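Local coordinates for protein dihydropteroate synthase (Mycobacterium smegmatis, PDB 6OMZ) that probably catalyses the condensation of para-aminobenzoate with 6-hydroxymethyl-7,8-dihydropterin diphosphate to give 7,8-dihydropteroate, the precursor of folates, at residues A[78-90]-A[101-115]. The protein carries 1 engineered substitution. Residues are numbered along the deposited sequence; the frame is centred on the assembly and turned at random.
Sequences PGVEAARVTPVIR and IDTMHADVARAALEA. With PMM (pterin-6-yl-methyl-monophosphate), chain D.
E81 reaches from helix 78-93 to the loop between strand 98-102 and helix 106-114, and its carboxylate is shared by T103 and H105. From CB the chain runs fully extended, CG anti to the backbone N (chi1 -175°). E81 CG passes V108 CG1 at 4.0 Å, with CD slightly nearer the same methyl, the two side chains crossing nearly at right angles. E81 OE1 accepts a hydrogen bond from H105 ND1 at 2.7 Å on its syn lone pair; it lies close to the imidazole plane, while the carboxylate plane stands almost perpendicular to the ring. E81 OE2 accepts from T103 OG1, also at 2.7 Å, but from above the carboxylate plane; a water 3.0 Å from OE2 donates to it and accepts from M104 N. T103 OG1 accepts from H105 N in an ST turn, tying both donors together before helix 106-114, whose N-cap position H105 occupies.

Farther along, the two helices pack nearly parallel, their axes 9.0 Å apart, as neighbours on the outside of a TIM barrel. I89 CD1 sits 3.6 Å from A112 CB and also touches I101 CD1, which meets V85 CG2.

D102, whose OD2 contacts pterin N8 of the ligand and pairs with R269, directly precedes T103. The bonds to E81 thus probably help fix the loop beside the pterin pocket, and the two donors would favour an ionised carboxylate.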
ATOM      1  N   PRO A  78       4.294  -6.467 -18.653  1.00 34.73           N
ATOM      2  CA  PRO A  78       3.533  -7.222 -17.636  1.00 32.95           C
ATOM      3  C   PRO A  78       3.925  -8.690 -17.539  1.00 28.46           C
ATOM      4  O   PRO A  78       3.836  -9.275 -16.448  1.00 21.88           O
ATOM      5  CB  PRO A  78       2.077  -7.051 -18.092  1.00 30.53           C
ATOM      6  CG  PRO A  78       2.076  -5.725 -18.780  1.00 39.90           C
ATOM      7  CD  PRO A  78       3.417  -5.607 -19.469  1.00 36.41           C
ATOM      8  N   GLY A  79       4.358  -9.308 -18.642  1.00 25.61           N
ATOM      9  CA  GLY A  79       4.870 -10.670 -18.553  1.00 27.84           C
ATOM     10  C   GLY A  79       6.081 -10.770 -17.643  1.00 25.04           C
ATOM     11  O   GLY A  79       6.216 -11.723 -16.871  1.00 24.92           O
ATOM     12  N   VAL A  80       6.962  -9.770 -17.704  1.00 27.21           N
ATOM     13  CA  VAL A  80       8.141  -9.747 -16.844  1.00 24.17           C
ATOM     14  C   VAL A  80       7.745  -9.445 -15.404  1.00 22.84           C
ATOM     15  O   VAL A  80       8.301 -10.022 -14.462  1.00 19.52           O
ATOM     16  CB  VAL A  80       9.166  -8.735 -17.389  1.00 23.60           C
ATOM     17  CG1 VAL A  80      10.311  -8.524 -16.400  1.00 25.17           C
ATOM     18  CG2 VAL A  80       9.699  -9.205 -18.732  1.00 25.21           C
ATOM     19  N   GLU A  81       6.766  -8.551 -15.209  1.00 16.08           N
ATOM     20  CA  GLU A  81       6.269  -8.278 -13.860  1.00 16.40           C
ATOM     21  C   GLU A  81       5.776  -9.558 -13.189  1.00 20.27           C
ATOM     22  O   GLU A  81       6.140  -9.860 -12.042  1.00 18.00           O
ATOM     23  CB  GLU A  81       5.158  -7.225 -13.923  1.00 16.32           C
ATOM     24  CG  GLU A  81       4.618  -6.760 -12.554  1.00 14.64           C
ATOM     25  CD  GLU A  81       3.408  -5.829 -12.698  1.00 20.59           C
ATOM     26  OE1 GLU A  81       2.996  -5.561 -13.845  1.00 17.29           O
ATOM     27  OE2 GLU A  81       2.852  -5.378 -11.671  1.00 18.00           O
ATOM     28  N   ALA A  82       4.963 -10.340 -13.903  1.00 16.73           N
ATOM     29  CA  ALA A  82       4.412 -11.567 -13.334  1.00 19.44           C
ATOM     30  C   ALA A  82       5.508 -12.592 -13.064  1.00 19.50           C
ATOM     31  O   ALA A  82       5.498 -13.265 -12.024  1.00 18.90           O
ATOM     32  CB  ALA A  82       3.352 -12.149 -14.275  1.00 19.37           C
ATOM     33  N   ALA A  83       6.456 -12.725 -13.993  1.00 18.15           N
ATOM     34  CA  ALA A  83       7.533 -13.693 -13.831  1.00 17.28           C
ATOM     35  C   ALA A  83       8.395 -13.371 -12.618  1.00 17.75           C
ATOM     36  O   ALA A  83       9.012 -14.271 -12.039  1.00 18.45           O
ATOM     37  CB  ALA A  83       8.393 -13.735 -15.092  1.00 25.22           C
ATOM     38  N   ARG A  84       8.459 -12.097 -12.225  1.00 14.55           N
ATOM     39  CA  ARG A  84       9.251 -11.720 -11.055  1.00 20.39           C
ATOM     40  C   ARG A  84       8.514 -11.992  -9.745  1.00 18.77           C
ATOM     41  O   ARG A  84       9.132 -12.424  -8.761  1.00 17.47           O
ATOM     42  CB  ARG A  84       9.646 -10.243 -11.149  1.00 19.42           C
ATOM     43  CG  ARG A  84      10.692  -9.964 -12.223  1.00 21.75           C
ATOM     44  CD  ARG A  84      11.019  -8.485 -12.348  1.00 20.28           C
ATOM     45  NE  ARG A  84      11.977  -8.265 -13.430  1.00 18.61           N
ATOM     46  CZ  ARG A  84      12.549  -7.102 -13.717  1.00 21.59           C
ATOM     47  NH1 ARG A  84      12.286  -6.023 -12.985  1.00 21.42           N
ATOM     48  NH2 ARG A  84      13.392  -7.022 -14.741  1.00 22.64           N
ATOM     49  N   VAL A  85       7.205 -11.745  -9.704  1.00 13.26           N
ATOM     50  CA  VAL A  85       6.501 -11.840  -8.427  1.00 12.33           C
ATOM     51  C   VAL A  85       6.058 -13.270  -8.127  1.00 12.62           C
ATOM     52  O   VAL A  85       6.025 -13.662  -6.960  1.00 13.24           O
ATOM     53  CB  VAL A  85       5.299 -10.876  -8.353  1.00 10.46           C
ATOM     54  CG1 VAL A  85       5.749  -9.418  -8.436  1.00 15.29           C
ATOM     55  CG2 VAL A  85       4.249 -11.207  -9.420  1.00 11.12           C
ATOM     56  N   THR A  86       5.714 -14.068  -9.147  1.00 18.47           N
ATOM     57  CA  THR A  86       5.050 -15.339  -8.844  1.00 13.88           C
ATOM     58  C   THR A  86       5.929 -16.352  -8.104  1.00 14.36           C
ATOM     59  O   THR A  86       5.410 -17.031  -7.202  1.00 14.16           O
ATOM     60  CB  THR A  86       4.444 -15.988 -10.104  1.00 11.34           C
ATOM     61  OG1 THR A  86       5.404 -16.069 -11.169  1.00 17.87           O
ATOM     62  CG2 THR A  86       3.219 -15.198 -10.567  1.00 13.39           C
ATOM     63  N   PRO A  87       7.234 -16.496  -8.406  1.00 16.53           N
ATOM     64  CA  PRO A  87       8.045 -17.427  -7.591  1.00 18.53           C
ATOM     65  C   PRO A  87       8.114 -17.024  -6.132  1.00 17.29           C
ATOM     66  O   PRO A  87       8.154 -17.886  -5.244  1.00 16.40           O
ATOM     67  CB  PRO A  87       9.436 -17.366  -8.246  1.00 20.70           C
ATOM     68  CG  PRO A  87       9.198 -16.827  -9.632  1.00 21.57           C
ATOM     69  CD  PRO A  87       8.035 -15.892  -9.491  1.00 15.89           C
ATOM     70  N   VAL A  88       8.165 -15.719  -5.873  1.00 15.09           N
ATOM     71  CA  VAL A  88       8.212 -15.220  -4.506  1.00 15.33           C
ATOM     72  C   VAL A  88       6.896 -15.508  -3.804  1.00 11.86           C
ATOM     73  O   VAL A  88       6.871 -15.977  -2.660  1.00 14.82           O
ATOM     74  CB  VAL A  88       8.535 -13.713  -4.510  1.00 18.93           C
ATOM     75  CG1 VAL A  88       8.436 -13.127  -3.096  1.00 19.05           C
ATOM     76  CG2 VAL A  88       9.918 -13.468  -5.114  1.00 17.59           C
ATOM     77  N   ILE A  89       5.785 -15.234  -4.483  1.00 15.43           N
ATOM     78  CA  ILE A  89       4.473 -15.467  -3.896  1.00 13.88           C
ATOM     79  C   ILE A  89       4.267 -16.950  -3.628  1.00 15.91           C
ATOM     80  O   ILE A  89       3.718 -17.331  -2.588  1.00 18.13           O
ATOM     81  CB  ILE A  89       3.378 -14.891  -4.817  1.00 14.68           C
ATOM     82  CG1 ILE A  89       3.508 -13.360  -4.893  1.00 13.77           C
ATOM     83  CG2 ILE A  89       1.980 -15.283  -4.319  1.00 15.00           C
ATOM     84  CD1 ILE A  89       2.651 -12.728  -6.011  1.00 15.59           C
ATOM     85  N   ARG A  90       4.693 -17.810  -4.559  1.00 12.02           N
ATOM     86  CA  ARG A  90       4.516 -19.247  -4.361  1.00 16.78           C
ATOM     87  C   ARG A  90       5.232 -19.732  -3.104  1.00 21.25           C
ATOM     88  O   ARG A  90       4.669 -20.510  -2.317  1.00 18.44           O
ATOM     89  CB  ARG A  90       5.004 -20.030  -5.584  1.00 19.56           C
ATOM     90  CG  ARG A  90       3.950 -20.212  -6.675  1.00 28.92           C
ATOM     91  CD  ARG A  90       4.405 -21.233  -7.727  1.00 30.09           C
ATOM     92  NE  ARG A  90       5.548 -20.742  -8.498  1.00 33.48           N
ATOM     93  CZ  ARG A  90       5.447 -20.006  -9.605  1.00 33.15           C
ATOM     94  NH1 ARG A  90       4.252 -19.671 -10.076  1.00 30.62           N
ATOM     95  NH2 ARG A  90       6.541 -19.602 -10.239  1.00 29.87           N
ATOM     96  N   ILE A 101      -0.870  -8.838  -3.828  1.00 11.27           N
ATOM     97  CA  ILE A 101      -0.130  -8.517  -5.048  1.00 10.90           C
ATOM     98  C   ILE A 101      -0.347  -7.037  -5.376  1.00 13.36           C
ATOM     99  O   ILE A 101      -1.483  -6.592  -5.585  1.00 13.83           O
ATOM    100  CB  ILE A 101      -0.550  -9.418  -6.225  1.00 10.49           C
ATOM    101  CG1 ILE A 101       0.087  -8.933  -7.548  1.00 10.28           C
ATOM    102  CG2 ILE A 101      -2.082  -9.501  -6.365  1.00 11.92           C
ATOM    103  CD1 ILE A 101       1.629  -9.133  -7.609  1.00 11.61           C
ATOM    104  N   ASP A 102       0.745  -6.273  -5.411  1.00 11.14           N
ATOM    105  CA  ASP A 102       0.726  -4.845  -5.734  1.00 13.10           C
ATOM    106  C   ASP A 102       0.889  -4.740  -7.248  1.00 13.46           C
ATOM    107  O   ASP A 102       2.002  -4.764  -7.776  1.00 12.85           O
ATOM    108  CB  ASP A 102       1.839  -4.123  -4.976  1.00 14.43           C
ATOM    109  CG  ASP A 102       1.828  -2.611  -5.172  1.00 24.81           C
ATOM    110  OD1 ASP A 102       1.212  -2.093  -6.136  1.00 25.82           O
ATOM    111  OD2 ASP A 102       2.453  -1.927  -4.335  1.00 26.73           O
ATOM    112  N   THR A 103      -0.235  -4.660  -7.964  1.00 12.71           N
ATOM    113  CA  THR A 103      -0.189  -4.528  -9.417  1.00 13.77           C
ATOM    114  C   THR A 103      -1.422  -3.766  -9.885  1.00 13.01           C
ATOM    115  O   THR A 103      -2.486  -3.812  -9.250  1.00 14.67           O
ATOM    116  CB  THR A 103      -0.098  -5.902 -10.133  1.00 14.26           C
ATOM    117  OG1 THR A 103       0.155  -5.718 -11.541  1.00 13.44           O
ATOM    118  CG2 THR A 103      -1.409  -6.675  -9.993  1.00 14.81           C
ATOM    119  N   MET A 104      -1.252  -3.031 -10.993  1.00 14.26           N
ATOM    120  CA  MET A 104      -2.336  -2.392 -11.725  1.00 17.90           C
ATOM    121  C   MET A 104      -2.829  -3.226 -12.897  1.00 17.28           C
ATOM    122  O   MET A 104      -3.751  -2.797 -13.597  1.00 19.71           O
ATOM    123  CB  MET A 104      -1.902  -1.038 -12.311  1.00 22.80           C
ATOM    124  CG  MET A 104      -1.225  -0.062 -11.396  1.00 28.78           C
ATOM    125  SD  MET A 104      -0.774   1.410 -12.365  1.00 28.61           S
ATOM    126  CE  MET A 104       0.517   0.782 -13.432  1.00 32.10           C
ATOM    127  N   HIS A 105      -2.206  -4.367 -13.166  1.00 15.74           N
ATOM    128  CA  HIS A 105      -2.425  -5.096 -14.408  1.00 20.59           C
ATOM    129  C   HIS A 105      -3.196  -6.376 -14.118  1.00 16.60           C
ATOM    130  O   HIS A 105      -2.769  -7.184 -13.287  1.00 14.69           O
ATOM    131  CB  HIS A 105      -1.085  -5.383 -15.080  1.00 17.24           C
ATOM    132  CG  HIS A 105      -0.283  -4.144 -15.331  1.00 21.60           C
ATOM    133  ND1 HIS A 105       1.004  -3.977 -14.864  1.00 17.46           N
ATOM    134  CD2 HIS A 105      -0.599  -2.998 -15.981  1.00 23.39           C
ATOM    135  CE1 HIS A 105       1.453  -2.788 -15.234  1.00 18.36           C
ATOM    136  NE2 HIS A 105       0.499  -2.173 -15.909  1.00 21.76           N
ATOM    137  N   ALA A 106      -4.336  -6.541 -14.797  1.00 19.01           N
ATOM    138  CA  ALA A 106      -5.257  -7.624 -14.471  1.00 19.55           C
ATOM    139  C   ALA A 106      -4.622  -8.991 -14.702  1.00 23.12           C
ATOM    140  O   ALA A 106      -4.827  -9.924 -13.912  1.00 17.63           O
ATOM    141  CB  ALA A 106      -6.539  -7.477 -15.288  1.00 23.12           C
ATOM    142  N   ASP A 107      -3.852  -9.136 -15.782  1.00 20.81           N
ATOM    143  CA  ASP A 107      -3.242 -10.429 -16.068  1.00 22.96           C
ATOM    144  C   ASP A 107      -2.201 -10.775 -15.012  1.00 20.48           C
ATOM    145  O   ASP A 107      -2.058 -11.946 -14.627  1.00 18.87           O
ATOM    146  CB  ASP A 107      -2.616 -10.427 -17.472  1.00 24.39           C
ATOM    147  CG  ASP A 107      -3.646 -10.443 -18.591  1.00 45.78           C
ATOM    148  OD1 ASP A 107      -4.862 -10.575 -18.323  1.00 52.17           O
ATOM    149  OD2 ASP A 107      -3.221 -10.327 -19.764  1.00 52.16           O
ATOM    150  N   VAL A 108      -1.484  -9.765 -14.507  1.00 14.69           N
ATOM    151  CA  VAL A 108      -0.524  -9.991 -13.434  1.00 15.68           C
ATOM    152  C   VAL A 108      -1.238 -10.385 -12.142  1.00 19.01           C
ATOM    153  O   VAL A 108      -0.821 -11.326 -11.455  1.00 14.10           O
ATOM    154  CB  VAL A 108       0.362  -8.746 -13.242  1.00 16.60           C
ATOM    155  CG1 VAL A 108       1.270  -8.923 -12.044  1.00 11.54           C
ATOM    156  CG2 VAL A 108       1.184  -8.482 -14.493  1.00 17.97           C
ATOM    157  N   ALA A 109      -2.320  -9.679 -11.791  1.00 15.53           N
ATOM    158  CA  ALA A 109      -3.115 -10.044 -10.623  1.00 18.85           C
ATOM    159  C   ALA A 109      -3.579 -11.492 -10.714  1.00 17.69           C
ATOM    160  O   ALA A 109      -3.483 -12.252  -9.745  1.00 14.60           O
ATOM    161  CB  ALA A 109      -4.325  -9.112 -10.493  1.00 16.53           C
ATOM    162  N   ARG A 110      -4.091 -11.889 -11.881  1.00 15.84           N
ATOM    163  CA  ARG A 110      -4.579 -13.252 -12.038  0.61 20.60           C
ATOM    164  C   ARG A 110      -3.462 -14.266 -11.808  1.00 22.64           C
ATOM    165  O   ARG A 110      -3.654 -15.258 -11.096  1.00 16.47           O
ATOM    166  CB  ARG A 110      -5.207 -13.428 -13.423  0.61 25.20           C
ATOM    167  CG  ARG A 110      -6.011 -14.702 -13.560  0.61 33.49           C
ATOM    168  CD  ARG A 110      -6.923 -14.669 -14.776  0.61 39.45           C
ATOM    169  NE  ARG A 110      -6.180 -14.459 -16.012  0.61 44.04           N
ATOM    170  CZ  ARG A 110      -6.441 -13.494 -16.890  0.61 50.23           C
ATOM    171  NH1 ARG A 110      -7.441 -12.647 -16.674  0.61 50.61           N
ATOM    172  NH2 ARG A 110      -5.709 -13.386 -17.991  0.61 51.81           N
ATOM    173  N   ALA A 111      -2.280 -14.026 -12.386  1.00 18.68           N
ATOM    174  CA  ALA A 111      -1.157 -14.942 -12.187  1.00 19.60           C
ATOM    175  C   ALA A 111      -0.716 -14.982 -10.726  1.00 15.92           C
ATOM    176  O   ALA A 111      -0.365 -16.047 -10.202  1.00 13.20           O
ATOM    177  CB  ALA A 111       0.018 -14.545 -13.085  1.00 20.75           C
ATOM    178  N   ALA A 112      -0.731 -13.832 -10.049  1.00 12.08           N
ATOM    179  CA  ALA A 112      -0.355 -13.792  -8.640  1.00 15.32           C
ATOM    180  C   ALA A 112      -1.350 -14.559  -7.780  1.00 15.96           C
ATOM    181  O   ALA A 112      -0.955 -15.240  -6.824  1.00 14.48           O
ATOM    182  CB  ALA A 112      -0.252 -12.341  -8.166  1.00 12.16           C
ATOM    183  N   LEU A 113      -2.646 -14.447  -8.091  1.00 15.33           N
ATOM    184  CA  LEU A 113      -3.655 -15.221  -7.374  1.00 13.63           C
ATOM    185  C   LEU A 113      -3.458 -16.717  -7.586  1.00 14.63           C
ATOM    186  O   LEU A 113      -3.587 -17.511  -6.641  1.00 16.65           O
ATOM    187  CB  LEU A 113      -5.059 -14.799  -7.820  1.00 13.89           C
ATOM    188  CG  LEU A 113      -5.460 -13.374  -7.437  1.00 18.46           C
ATOM    189  CD1 LEU A 113      -6.782 -12.953  -8.054  1.00 17.38           C
ATOM    190  CD2 LEU A 113      -5.524 -13.242  -5.918  1.00 16.56           C
ATOM    191  N   GLU A 114      -3.180 -17.127  -8.831  1.00 16.47           N
ATOM    192  CA  GLU A 114      -2.836 -18.524  -9.079  1.00 16.47           C
ATOM    193  C   GLU A 114      -1.672 -18.966  -8.207  1.00 14.39           C
ATOM    194  O   GLU A 114      -1.617 -20.123  -7.773  1.00 20.93           O
ATOM    195  CB  GLU A 114      -2.479 -18.746 -10.550  1.00 16.49           C
ATOM    196  CG  GLU A 114      -3.591 -18.461 -11.542  1.00 18.97           C
ATOM    197  CD  GLU A 114      -3.115 -18.641 -12.973  1.00 28.20           C
ATOM    198  OE1 GLU A 114      -2.711 -19.773 -13.319  1.00 27.90           O
ATOM    199  OE2 GLU A 114      -3.126 -17.656 -13.750  1.00 29.18           O
ATOM    200  N   ALA A 115      -0.715 -18.065  -7.961  1.00 13.26           N
ATOM    201  CA  ALA A 115       0.471 -18.424  -7.194  1.00 15.31           C
ATOM    202  C   ALA A 115       0.244 -18.416  -5.689  1.00 15.27           C
ATOM    203  O   ALA A 115       1.145 -18.832  -4.951  1.00 17.82           O
ATOM    204  CB  ALA A 115       1.628 -17.477  -7.520  1.00 18.74           C
TER
HETATM  205  N5  PMM D 303       2.545   3.183  -2.284  1.00 14.18           N
HETATM  206  C6  PMM D 303       3.345   2.584  -3.187  1.00 14.78           C
HETATM  207  C7  PMM D 303       2.993   1.368  -3.746  1.00 15.40           C
HETATM  208  N8  PMM D 303       1.857   0.713  -3.480  1.00 13.64           N
HETATM  209  N1  PMM D 303      -0.127   0.675  -2.383  1.00 12.58           N
HETATM  210  C2  PMM D 303      -1.003   1.239  -1.556  1.00 13.20           C
HETATM  211  N2  PMM D 303      -2.189   0.659  -1.352  1.00 13.00           N
HETATM  212  N3  PMM D 303      -0.767   2.420  -0.910  1.00 12.60           N
HETATM  213  C4  PMM D 303       0.381   3.174  -1.037  1.00 12.74           C
HETATM  214  O4  PMM D 303       0.527   4.214  -0.403  1.00 13.87           O
HETATM  215  C4A PMM D 303       1.378   2.599  -1.964  1.00 13.31           C
HETATM  216  C8A PMM D 303       1.060   1.337  -2.602  1.00 10.53           C
HETATM  217  C9  PMM D 303       4.558   3.349  -3.630  1.00 16.08           C
HETATM  218  O10 PMM D 303       5.517   3.419  -2.542  1.00 23.78           O
HETATM  219  PA  PMM D 303       6.757   2.403  -2.247  1.00 19.05           P
HETATM  220  O1P PMM D 303       7.371   2.900  -0.989  1.00 21.55           O
HETATM  221  O2P PMM D 303       6.212   0.982  -2.089  1.00 16.53           O
HETATM  222  O3P PMM D 303       7.712   2.449  -3.433  1.00 20.79           O
HETATM  223  O   HOH W   1       3.657  -6.163  -9.294  1.00 20.63           O
HETATM  224  O   HOH W   2       1.708  -2.656 -11.796  1.00 20.88           O